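Local coordinates for OXA-46 oxacillinase (PDB 3IF6), which probably hydrolyses beta-lactam antibiotics such as penicillins to substituted beta-amino acids, as a serine enzyme of class D that confers antibiotic resistance, at residues Ser152-Lys155 with Gly156-Ile160; Glu134-Ala137 with Arg138-Lys142; Ser120-Trp123 with Val124-Phe128; Ile76-Thr79 with Leu80-Leu83. One frame throughout, in Å; residues are numbered along the deposited sequence.

All four contacts are local, between residues close along the chain, and their chemistry follows their depth. Interaction 4, in helix 75-84, is buried throughout and joins apolar side chains to backbone carbonyls. Interactions 2 and 3 share helix 122-144: the first mixes a salt bridge at the surface with an inward tyrosine, the second sets an indole over aliphatic branches at the helix start. Interaction 1, in the loop after that helix, rests on a CH-pi contact and is partly buried. Residues 76-83 touch each of the other three: Phe-81 stacks on Tyr-140, His-78 meets Trp-159, and Thr-79 bonds Tyr-125.

Interaction 1 (Ser152-Lys155 with Gly156-Ile160); sequences STIK and GDYWI
The phenol ring of Tyr-158 has Ile-154 on one face and Trp-159 on the other. Ile-154 CD1 stands 4.1 Å from the centroid of the Tyr-158 ring and only 9° off its normal, a CH-pi contact over the middle of the ring. On the opposite face Trp-159 CE3 lies 3.6 Å above the Tyr-158 plane, offset toward the rim. The indole of Trp-159 in turn takes Tyr-158 CE2 at its edge, in plane, and has Asp-157 CA over one of its faces. Ile-154 also uses the base of its longer branch: CG1 comes to 3.5 Å from Tyr-158 CG, so the isoleucine covers the ring from its root to its centre. Tyr-158 CG sits between its own backbone N and carbonyl carbon (chi1 61°), which turns the ring back toward the preceding residues. The chain makes this return through an inverse gamma turn centred on Asp-157, and a backbone hydrogen bond from Ile-160 N to Asp-157 O, 3.1 Å long, closes the next bend. This loop runs between helix 122-144 and strand 166-167 and carries the tryptophan characteristic of the omega loop of class D enzymes. Ile-154 packs on Glu-134 and Leu-141 of helix 122-144, Tyr-158 on Leu-141 and on the ring of Phe-74, while Trp-159 meets Ala-129 of that helix and the ring of His-78 on helix 75-84.

Interaction 2 (Glu134-Ala137 with Arg138-Lys142); sequences EDKA and RRYLK
Glu-134 and Arg-138, one turn apart on helix 122-144, meet with their flat groups strongly twisted, the carboxylate and guanidinium planes 71° apart. Arg-138 NE donates to Glu-134 OE1 over 2.9 Å, both a hydrogen bond and a salt bridge. NE stands 32° out of the carboxylate plane on the anti side of OE1, and OE1 sits at the guanidinium edge, tilted modestly from its plane. Arg-138 runs extended from CG to NE, back along the helix toward its partner, and Glu-134 CG packs 3.8 Å from Arg-138 CD beneath the charged ends. On another side of the helix the aliphatic part of Lys-136 runs alongside the ring of Tyr-140, with Lys-136 CG 3.9 Å from Tyr-140 CE2 and CD 3.7 Å from Tyr-140 OH. With Tyr-140 CG beside its own backbone N (chi1 -76°), the ring leans back over the preceding turn, where CD2 comes to 3.0 Å from Lys-136 O. That carbonyl also accepts the helical bond from Tyr-140 N, at 2.8 Å. Leu-141 lays CG and CD1 near Ala-137 O. These are i to i+4 contacts just past a kink, where N of Glu-134 and of Asp-135 lacks a bond to the preceding turn. Beyond them the tyrosine ring stacks on Phe-81 and its hydroxyl is hydrogen-bonded to Asp-84, while Arg-138 NH1 binds Pro-151 O. Glu-134 thus grips one nitrogen of the guanidinium and the Pro-151 carbonyl another, which should limit its rotation, and the nearby carboxylate of Asp-135 probably adds to the negative field around the arginine.

Interaction 3 (Ser120-Trp123 with Val124-Phe128); sequences STVW and VYELF
Thr-121 stands just before helix 122-144, and the first turn opens with a weak bond from Val-124 N to Thr-121 O before settling into bonds from Glu-126 N to Val-122 O, 3.1 Å, and from Leu-127 N to Trp-123 O, 2.8 Å. Among the side chains the indole of Trp-123 leads. Val-124 CG2 lies over one face of its six-membered ring, 3.8 Å from the centroid and 14° off the normal, a CH-pi contact. Trp-123 CG is held between its backbone N and carbonyl carbon (chi1 81°), folding the ring over the start of the next residue. Leu-127 comes alongside, with CD2 3.9 Å from Trp-123 CZ3. The same valine methyl has a second neighbour: Val-124 CG2 is 3.6 Å from Thr-121 CG2, the two side chains pointing the same way. Val-122 and Glu-126 also lie alongside each other, Val-122 CG2 passing 3.8 Å from Glu-126 OE2, while Glu-126 CG rests 3.3 Å from Val-122 O. Ser-120, Thr-121 and Val-122 make up the Ser-Xaa-Val motif of class D beta-lactamases, close to the predicted acylated serine, Ser-72; the side chains of Tyr-125 and Ser-72 are about 7 Å apart. The Thr-121 hydroxyl is bound by Asn-119 O. A hexaethylene glycol, probably from crystallisation, binds Trp-123 O. Phe-95 packs on Trp-123 and Val-124, and Trp-97 meets the indole; on the inner side Tyr-125 is hydrogen-bonded to Thr-79 of helix 75-84, and Phe-128 touches Ala-82 of that helix and Leu-113 of helix 113-118.

Interaction 4 (Ile76-Thr79 with Leu80-Leu83); sequences IPHT and LFAL
Pro-77 and Phe-81 make the apolar contact here, Pro-77 CB lying 4.0 Å from Phe-81 CE1. The phenyl ring also covers backbone: Pro-77 C sits over one of its faces, offset toward the rim, and CD1 of Phe-81 is 3.1 Å from Pro-77 O. Phe-81 CG, anti to its own carbonyl carbon (chi1 -60°), carries the ring back over the previous turn. Thr-79 and Leu-83 run side by side, with Thr-79 CG2 4.1 Å from Leu-83 CD1, and Leu-80 directs CD1 toward Ile-76 O at 3.8 Å. Backbone hydrogen bonds form the second group. Phe-81 N binds Pro-77 O at 2.9 Å, Ala-82 N binds His-78 O at 2.9 Å, and Leu-83 N binds Thr-79 O at 2.7 Å, this last one almost straight (174°). This is helix 75-84, which follows the predicted acylated Ser-72 in the Ser-Xaa-Xaa-Lys motif of the penicillin-recognising enzymes; Lys-75 is the lysine of that motif. Pro-77 lies in the first turn, where a missing N-H costs the helix no i to i+4 bond. Side-chain polar bonds make a third group: the Thr-79 hydroxyl is hydrogen-bonded to Lys-75 O, one turn back, and has Tyr-125 as its second partner, which satisfies it in a buried setting. A ring contact reaches outward, His-78 meeting the ring of Phe-74. Ile-76, Thr-79 and Leu-80 all touch Val-193 of helix 187-196, and Ile-76 and Pro-77 reach Phe-174 of helix 168-179.

Interaction 1 (Ser152-Lys155 with Gly156-Ile160)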
loop_
_atom_site.group_PDB
_atom_site.type_symbol
_atom_site.label_atom_id
_atom_site.label_comp_id
_atom_site.label_asym_id
_atom_site.label_seq_id
_atom_site.Cartn_x
_atom_site.Cartn_y
_atom_site.Cartn_z
ATOM N N SER B 152 30.788 -7.424 -13.932
ATOM C CA SER B 152 32.153 -7.790 -13.839
ATOM C C SER B 152 32.559 -7.680 -12.361
ATOM O O SER B 152 33.249 -8.542 -11.850
ATOM C CB SER B 152 32.973 -6.884 -14.735
ATOM O OG SER B 152 34.138 -6.459 -14.082
ATOM N N THR B 153 32.120 -6.673 -11.642
ATOM C CA THR B 153 32.433 -6.662 -10.226
ATOM C C THR B 153 31.222 -6.325 -9.373
ATOM O O THR B 153 30.233 -5.887 -9.884
ATOM C CB THR B 153 33.767 -5.943 -9.879
ATOM O OG1 THR B 153 33.949 -5.874 -8.467
ATOM C CG2 THR B 153 33.833 -4.586 -10.454
ATOM N N ILE B 154 31.279 -6.621 -8.087
ATOM C CA ILE B 154 30.113 -6.459 -7.206
ATOM C C ILE B 154 30.487 -6.102 -5.773
ATOM O O ILE B 154 29.618 -6.072 -4.893
ATOM C CB ILE B 154 29.200 -7.710 -7.244
ATOM C CG1 ILE B 154 27.923 -7.402 -8.013
ATOM C CG2 ILE B 154 28.867 -8.215 -5.847
ATOM C CD1 ILE B 154 26.936 -8.544 -8.034
ATOM N N LYS B 155 31.777 -5.826 -5.550
ATOM C CA LYS B 155 32.287 -5.447 -4.227
ATOM C C LYS B 155 31.827 -4.041 -3.832
ATOM O O LYS B 155 31.772 -3.731 -2.635
ATOM C CB LYS B 155 33.824 -5.518 -4.164
ATOM C CG LYS B 155 34.417 -6.880 -4.456
ATOM C CD LYS B 155 35.941 -6.801 -4.594
ATOM C CE LYS B 155 36.660 -7.410 -3.381
ATOM N NZ LYS B 155 36.655 -8.906 -3.430
ATOM N N GLY B 156 31.505 -3.212 -4.835
ATOM C CA GLY B 156 30.971 -1.852 -4.618
ATOM C C GLY B 156 29.460 -1.724 -4.819
ATOM O O GLY B 156 28.747 -2.737 -4.845
ATOM N N ASP B 157 28.972 -0.483 -4.955
ATOM C CA ASP B 157 27.535 -0.216 -5.136
ATOM C C ASP B 157 27.120 -0.576 -6.575
ATOM O O ASP B 157 26.963 0.305 -7.455
ATOM C CB ASP B 157 27.193 1.249 -4.808
ATOM C CG ASP B 157 27.326 1.593 -3.300
ATOM O OD1 ASP B 157 26.806 2.662 -2.876
ATOM O OD2 ASP B 157 27.962 0.830 -2.533
ATOM N N TYR B 158 26.933 -1.872 -6.818
ATOM C CA TYR B 158 26.818 -2.367 -8.197
ATOM C C TYR B 158 25.576 -1.881 -8.977
ATOM O O TYR B 158 25.543 -1.935 -10.209
ATOM C CB TYR B 158 26.910 -3.881 -8.229
ATOM C CG TYR B 158 25.827 -4.592 -7.454
ATOM C CD1 TYR B 158 24.628 -4.936 -8.060
ATOM C CD2 TYR B 158 26.022 -4.956 -6.109
ATOM C CE1 TYR B 158 23.643 -5.604 -7.357
ATOM C CE2 TYR B 158 25.023 -5.608 -5.383
ATOM C CZ TYR B 158 23.849 -5.938 -6.026
ATOM O OH TYR B 158 22.871 -6.595 -5.338
ATOM N N TRP B 159 24.578 -1.391 -8.240
ATOM C CA TRP B 159 23.328 -0.950 -8.786
ATOM C C TRP B 159 23.377 0.507 -9.318
ATOM O O TRP B 159 22.458 0.937 -10.000
ATOM C CB TRP B 159 22.280 -1.087 -7.687
ATOM C CG TRP B 159 22.676 -0.369 -6.393
ATOM C CD1 TRP B 159 22.438 0.938 -6.095
ATOM C CD2 TRP B 159 23.383 -0.914 -5.259
ATOM N NE1 TRP B 159 22.955 1.246 -4.865
ATOM C CE2 TRP B 159 23.534 0.132 -4.323
ATOM C CE3 TRP B 159 23.896 -2.178 -4.943
ATOM C CZ2 TRP B 159 24.188 -0.047 -3.081
ATOM C CZ3 TRP B 159 24.547 -2.356 -3.726
ATOM C CH2 TRP B 159 24.672 -1.303 -2.803
ATOM N N ILE B 160 24.435 1.254 -9.013
ATOM C CA ILE B 160 24.618 2.622 -9.518
ATOM C C ILE B 160 26.021 2.901 -10.164
ATOM O O ILE B 160 26.200 3.895 -10.898
ATOM C CB ILE B 160 24.305 3.695 -8.396
ATOM C CG1 ILE B 160 23.990 5.082 -9.009
ATOM C CG2 ILE B 160 25.428 3.756 -7.344
ATOM C CD1 ILE B 160 23.214 6.014 -8.088
#

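Interaction 2 (Glu134-Ala137 with Arg138-Lys142)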
loop_
_atom_site.group_PDB
_atom_site.type_symbol
_atom_site.label_atom_id
_atom_site.label_comp_id
_atom_site.label_asym_id
_atom_site.label_seq_id
_atom_site.Cartn_x
_atom_site.Cartn_y
_atom_site.Cartn_z
ATOM N N GLU B 134 28.761 -10.837 -1.716
ATOM C CA GLU B 134 28.862 -11.068 -3.160
ATOM C C GLU B 134 28.137 -12.324 -3.653
ATOM O O GLU B 134 27.338 -12.251 -4.584
ATOM C CB GLU B 134 30.334 -11.090 -3.604
ATOM C CG GLU B 134 30.513 -11.499 -5.063
ATOM C CD GLU B 134 31.969 -11.795 -5.462
ATOM O OE1 GLU B 134 32.173 -12.510 -6.477
ATOM O OE2 GLU B 134 32.894 -11.298 -4.773
ATOM N N ASP B 135 28.420 -13.472 -3.033
ATOM C CA ASP B 135 27.993 -14.764 -3.599
ATOM C C ASP B 135 26.463 -14.917 -3.611
ATOM O O ASP B 135 25.899 -15.413 -4.593
ATOM C CB ASP B 135 28.687 -15.966 -2.901
ATOM C CG ASP B 135 30.248 -15.952 -3.034
ATOM O OD1 ASP B 135 30.812 -15.370 -4.014
ATOM O OD2 ASP B 135 30.917 -16.548 -2.144
ATOM N N LYS B 136 25.794 -14.482 -2.538
ATOM C CA LYS B 136 24.329 -14.559 -2.491
ATOM C C LYS B 136 23.715 -13.551 -3.438
ATOM O O LYS B 136 22.726 -13.853 -4.096
ATOM C CB LYS B 136 23.789 -14.350 -1.085
ATOM C CG LYS B 136 22.789 -15.422 -0.680
ATOM C CD LYS B 136 22.338 -15.291 0.761
ATOM C CE LYS B 136 23.500 -15.231 1.719
ATOM N NZ LYS B 136 23.028 -14.865 3.098
ATOM N N ALA B 137 24.332 -12.375 -3.537
ATOM C CA ALA B 137 23.852 -11.308 -4.421
ATOM C C ALA B 137 23.874 -11.740 -5.887
ATOM O O ALA B 137 22.904 -11.521 -6.620
ATOM C CB ALA B 137 24.662 -10.026 -4.208
ATOM N N ARG B 138 24.984 -12.365 -6.295
ATOM C CA ARG B 138 25.140 -12.927 -7.634
ATOM C C ARG B 138 24.094 -13.997 -7.899
ATOM O O ARG B 138 23.515 -14.053 -8.975
ATOM C CB ARG B 138 26.554 -13.497 -7.804
ATOM C CG ARG B 138 27.664 -12.450 -7.787
ATOM C CD ARG B 138 29.016 -13.043 -8.241
ATOM N NE ARG B 138 30.081 -12.042 -8.392
ATOM C CZ ARG B 138 30.245 -11.277 -9.470
ATOM N NH1 ARG B 138 29.420 -11.385 -10.503
ATOM N NH2 ARG B 138 31.236 -10.391 -9.510
ATOM N N ARG B 139 23.853 -14.830 -6.892
ATOM C CA ARG B 139 22.891 -15.932 -6.952
ATOM C C ARG B 139 21.461 -15.409 -7.127
ATOM O O ARG B 139 20.714 -15.886 -7.989
ATOM C CB ARG B 139 23.024 -16.818 -5.692
ATOM C CG ARG B 139 22.504 -18.260 -5.823
ATOM C CD ARG B 139 22.098 -18.867 -4.441
ATOM N NE ARG B 139 20.847 -18.267 -3.928
ATOM C CZ ARG B 139 20.226 -18.604 -2.790
ATOM N NH1 ARG B 139 20.721 -19.546 -1.995
ATOM N NH2 ARG B 139 19.109 -17.981 -2.441
ATOM N N TYR B 140 21.109 -14.413 -6.317
ATOM C CA TYR B 140 19.833 -13.699 -6.406
ATOM C C TYR B 140 19.528 -13.041 -7.757
ATOM O O TYR B 140 18.413 -13.128 -8.246
ATOM C CB TYR B 140 19.791 -12.596 -5.357
ATOM C CG TYR B 140 19.549 -13.018 -3.923
ATOM C CD1 TYR B 140 18.531 -13.921 -3.587
ATOM C CD2 TYR B 140 20.299 -12.450 -2.899
ATOM C CE1 TYR B 140 18.300 -14.276 -2.252
ATOM C CE2 TYR B 140 20.089 -12.788 -1.586
ATOM C CZ TYR B 140 19.094 -13.698 -1.263
ATOM O OH TYR B 140 18.913 -14.004 0.052
ATOM N N LEU B 141 20.497 -12.340 -8.336
ATOM C CA LEU B 141 20.314 -11.675 -9.626
ATOM C C LEU B 141 20.085 -12.677 -10.752
ATOM O O LEU B 141 19.374 -12.393 -11.735
ATOM C CB LEU B 141 21.537 -10.842 -9.939
ATOM C CG LEU B 141 21.713 -9.575 -9.100
ATOM C CD1 LEU B 141 23.199 -9.102 -9.123
ATOM C CD2 LEU B 141 20.742 -8.487 -9.551
ATOM N N LYS B 142 20.714 -13.845 -10.590
ATOM C CA LYS B 142 20.528 -14.991 -11.469
ATOM C C LYS B 142 19.096 -15.484 -11.350
ATOM O O LYS B 142 18.376 -15.565 -12.345
ATOM C CB LYS B 142 21.525 -16.103 -11.093
ATOM C CG LYS B 142 22.831 -16.086 -11.861
ATOM C CD LYS B 142 22.816 -17.171 -12.920
ATOM C CE LYS B 142 23.515 -16.714 -14.206
ATOM N NZ LYS B 142 23.924 -17.872 -15.085
#

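Interaction 3 (Ser120-Trp123 with Val124-Phe128)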
loop_
_atom_site.group_PDB
_atom_site.type_symbol
_atom_site.label_atom_id
_atom_site.label_comp_id
_atom_site.label_asym_id
_atom_site.label_seq_id
_atom_site.Cartn_x
_atom_site.Cartn_y
_atom_site.Cartn_z
ATOM N N SER B 120 16.530 9.229 -0.221
ATOM C CA SER B 120 17.944 8.851 -0.290
ATOM C C SER B 120 18.430 8.327 1.079
ATOM O O SER B 120 18.311 8.999 2.080
ATOM C CB SER B 120 18.802 10.025 -0.754
ATOM O OG SER B 120 20.126 9.553 -0.933
ATOM N N THR B 121 18.986 7.119 1.108
ATOM C CA THR B 121 19.447 6.518 2.362
ATOM C C THR B 121 20.622 5.592 2.066
ATOM O O THR B 121 20.529 4.383 2.239
ATOM C CB THR B 121 18.264 5.786 3.121
ATOM O OG1 THR B 121 17.068 6.596 3.066
ATOM C CG2 THR B 121 18.631 5.521 4.622
ATOM N N VAL B 122 21.749 6.145 1.616
ATOM C CA VAL B 122 22.742 5.247 0.989
ATOM C C VAL B 122 23.367 4.167 1.904
ATOM O O VAL B 122 23.474 2.995 1.482
ATOM C CB VAL B 122 23.743 5.928 -0.060
ATOM C CG1 VAL B 122 23.212 7.264 -0.576
ATOM C CG2 VAL B 122 25.154 6.024 0.429
ATOM N N TRP B 123 23.769 4.554 3.120
ATOM C CA TRP B 123 24.370 3.630 4.063
ATOM C C TRP B 123 23.561 2.366 4.412
ATOM O O TRP B 123 24.152 1.293 4.641
ATOM C CB TRP B 123 24.792 4.373 5.326
ATOM C CG TRP B 123 23.737 4.662 6.339
ATOM C CD1 TRP B 123 22.990 5.802 6.465
ATOM C CD2 TRP B 123 23.354 3.810 7.421
ATOM N NE1 TRP B 123 22.150 5.704 7.545
ATOM C CE2 TRP B 123 22.354 4.494 8.157
ATOM C CE3 TRP B 123 23.756 2.532 7.837
ATOM C CZ2 TRP B 123 21.748 3.942 9.289
ATOM C CZ3 TRP B 123 23.157 1.975 8.963
ATOM C CH2 TRP B 123 22.143 2.684 9.675
ATOM N N VAL B 124 22.235 2.478 4.447
ATOM C CA VAL B 124 21.382 1.333 4.756
ATOM C C VAL B 124 21.492 0.231 3.692
ATOM O O VAL B 124 21.679 -0.965 4.022
ATOM C CB VAL B 124 19.866 1.750 5.026
ATOM C CG1 VAL B 124 18.925 0.515 5.013
ATOM C CG2 VAL B 124 19.737 2.540 6.328
ATOM N N TYR B 125 21.385 0.628 2.427
ATOM C CA TYR B 125 21.374 -0.329 1.339
ATOM C C TYR B 125 22.772 -0.839 1.072
ATOM O O TYR B 125 22.938 -1.914 0.490
ATOM C CB TYR B 125 20.737 0.279 0.084
ATOM C CG TYR B 125 19.236 0.247 0.160
ATOM C CD1 TYR B 125 18.510 1.387 0.509
ATOM C CD2 TYR B 125 18.545 -0.943 -0.061
ATOM C CE1 TYR B 125 17.137 1.347 0.613
ATOM C CE2 TYR B 125 17.181 -0.993 0.055
ATOM C CZ TYR B 125 16.490 0.164 0.388
ATOM O OH TYR B 125 15.162 0.095 0.496
ATOM N N GLU B 126 23.764 -0.063 1.501
ATOM C CA GLU B 126 25.163 -0.478 1.468
ATOM C C GLU B 126 25.458 -1.506 2.554
ATOM O O GLU B 126 26.150 -2.489 2.284
ATOM C CB GLU B 126 26.090 0.721 1.618
ATOM C CG GLU B 126 26.188 1.494 0.356
ATOM C CD GLU B 126 27.093 2.664 0.435
ATOM O OE1 GLU B 126 27.476 3.070 1.550
ATOM O OE2 GLU B 126 27.425 3.184 -0.648
ATOM N N LEU B 127 24.928 -1.286 3.761
ATOM C CA LEU B 127 24.968 -2.305 4.817
ATOM C C LEU B 127 24.185 -3.597 4.458
ATOM O O LEU B 127 24.590 -4.687 4.856
ATOM C CB LEU B 127 24.525 -1.733 6.181
ATOM C CG LEU B 127 24.148 -2.678 7.346
ATOM C CD1 LEU B 127 25.326 -3.564 7.838
ATOM C CD2 LEU B 127 23.545 -1.877 8.495
ATOM N N PHE B 128 23.073 -3.480 3.729
ATOM C CA PHE B 128 22.362 -4.672 3.244
ATOM C C PHE B 128 23.314 -5.441 2.325
ATOM O O PHE B 128 23.433 -6.661 2.431
ATOM C CB PHE B 128 21.121 -4.318 2.425
ATOM C CG PHE B 128 19.939 -3.804 3.222
ATOM C CD1 PHE B 128 19.862 -3.935 4.600
ATOM C CD2 PHE B 128 18.853 -3.230 2.545
ATOM C CE1 PHE B 128 18.730 -3.451 5.296
ATOM C CE2 PHE B 128 17.719 -2.755 3.230
ATOM C CZ PHE B 128 17.658 -2.862 4.595
#

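Interaction 4 (Ile76-Thr79 with Leu80-Leu83)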
loop_
_atom_site.group_PDB
_atom_site.type_symbol
_atom_site.label_atom_id
_atom_site.label_comp_id
_atom_site.label_asym_id
_atom_site.label_seq_id
_atom_site.Cartn_x
_atom_site.Cartn_y
_atom_site.Cartn_z
ATOM N N ILE B 76 13.916 -1.865 -4.983
ATOM C CA ILE B 76 12.891 -2.950 -5.085
ATOM C C ILE B 76 13.471 -4.392 -4.973
ATOM O O ILE B 76 13.207 -5.088 -3.984
ATOM C CB ILE B 76 11.999 -2.761 -6.329
ATOM C CG1 ILE B 76 11.418 -1.339 -6.302
ATOM C CG2 ILE B 76 10.911 -3.822 -6.371
ATOM C CD1 ILE B 76 10.828 -0.858 -7.599
ATOM N N PRO B 77 14.263 -4.854 -5.971
ATOM C CA PRO B 77 14.874 -6.190 -5.741
ATOM C C PRO B 77 15.787 -6.233 -4.495
ATOM O O PRO B 77 15.790 -7.242 -3.748
ATOM C CB PRO B 77 15.706 -6.431 -7.015
ATOM C CG PRO B 77 15.877 -5.049 -7.673
ATOM C CD PRO B 77 14.640 -4.273 -7.288
ATOM N N HIS B 78 16.521 -5.147 -4.245
ATOM C CA HIS B 78 17.456 -5.132 -3.137
ATOM C C HIS B 78 16.805 -5.438 -1.790
ATOM O O HIS B 78 17.424 -6.108 -0.959
ATOM C CB HIS B 78 18.265 -3.829 -3.042
ATOM C CG HIS B 78 19.652 -4.037 -2.513
ATOM N ND1 HIS B 78 20.606 -3.044 -2.498
ATOM C CD2 HIS B 78 20.266 -5.157 -2.034
ATOM C CE1 HIS B 78 21.738 -3.531 -2.007
ATOM N NE2 HIS B 78 21.559 -4.810 -1.712
ATOM N N THR B 79 15.575 -4.957 -1.587
ATOM C CA THR B 79 14.879 -5.112 -0.315
ATOM C C THR B 79 14.438 -6.575 -0.107
ATOM O O THR B 79 14.593 -7.143 0.988
ATOM C CB THR B 79 13.718 -4.081 -0.168
ATOM O OG1 THR B 79 14.262 -2.761 -0.254
ATOM C CG2 THR B 79 13.019 -4.209 1.173
ATOM N N LEU B 80 13.923 -7.180 -1.175
ATOM C CA LEU B 80 13.729 -8.636 -1.256
ATOM C C LEU B 80 15.015 -9.436 -0.912
ATOM O O LEU B 80 14.958 -10.349 -0.082
ATOM C CB LEU B 80 13.195 -9.022 -2.641
ATOM C CG LEU B 80 11.859 -8.389 -3.086
ATOM C CD1 LEU B 80 11.671 -8.490 -4.597
ATOM C CD2 LEU B 80 10.657 -8.987 -2.374
ATOM N N PHE B 81 16.165 -9.092 -1.513
ATOM C CA PHE B 81 17.434 -9.780 -1.175
ATOM C C PHE B 81 17.706 -9.669 0.325
ATOM O O PHE B 81 18.011 -10.665 0.976
ATOM C CB PHE B 81 18.686 -9.205 -1.907
ATOM C CG PHE B 81 18.646 -9.269 -3.420
ATOM C CD1 PHE B 81 17.542 -9.723 -4.111
ATOM C CD2 PHE B 81 19.729 -8.798 -4.152
ATOM C CE1 PHE B 81 17.518 -9.720 -5.510
ATOM C CE2 PHE B 81 19.717 -8.824 -5.556
ATOM C CZ PHE B 81 18.616 -9.282 -6.226
ATOM N N ALA B 82 17.639 -8.432 0.838
ATOM C CA ALA B 82 17.875 -8.120 2.257
ATOM C C ALA B 82 16.899 -8.834 3.213
ATOM O O ALA B 82 17.345 -9.442 4.196
ATOM C CB ALA B 82 17.865 -6.621 2.487
ATOM N N LEU B 83 15.590 -8.770 2.926
ATOM C CA LEU B 83 14.586 -9.550 3.669
ATOM C C LEU B 83 14.881 -11.052 3.621
ATOM O O LEU B 83 14.923 -11.728 4.658
ATOM C CB LEU B 83 13.174 -9.295 3.141
ATOM C CG LEU B 83 12.525 -7.955 3.508
ATOM C CD1 LEU B 83 11.363 -7.639 2.554
ATOM C CD2 LEU B 83 12.077 -7.938 4.964
#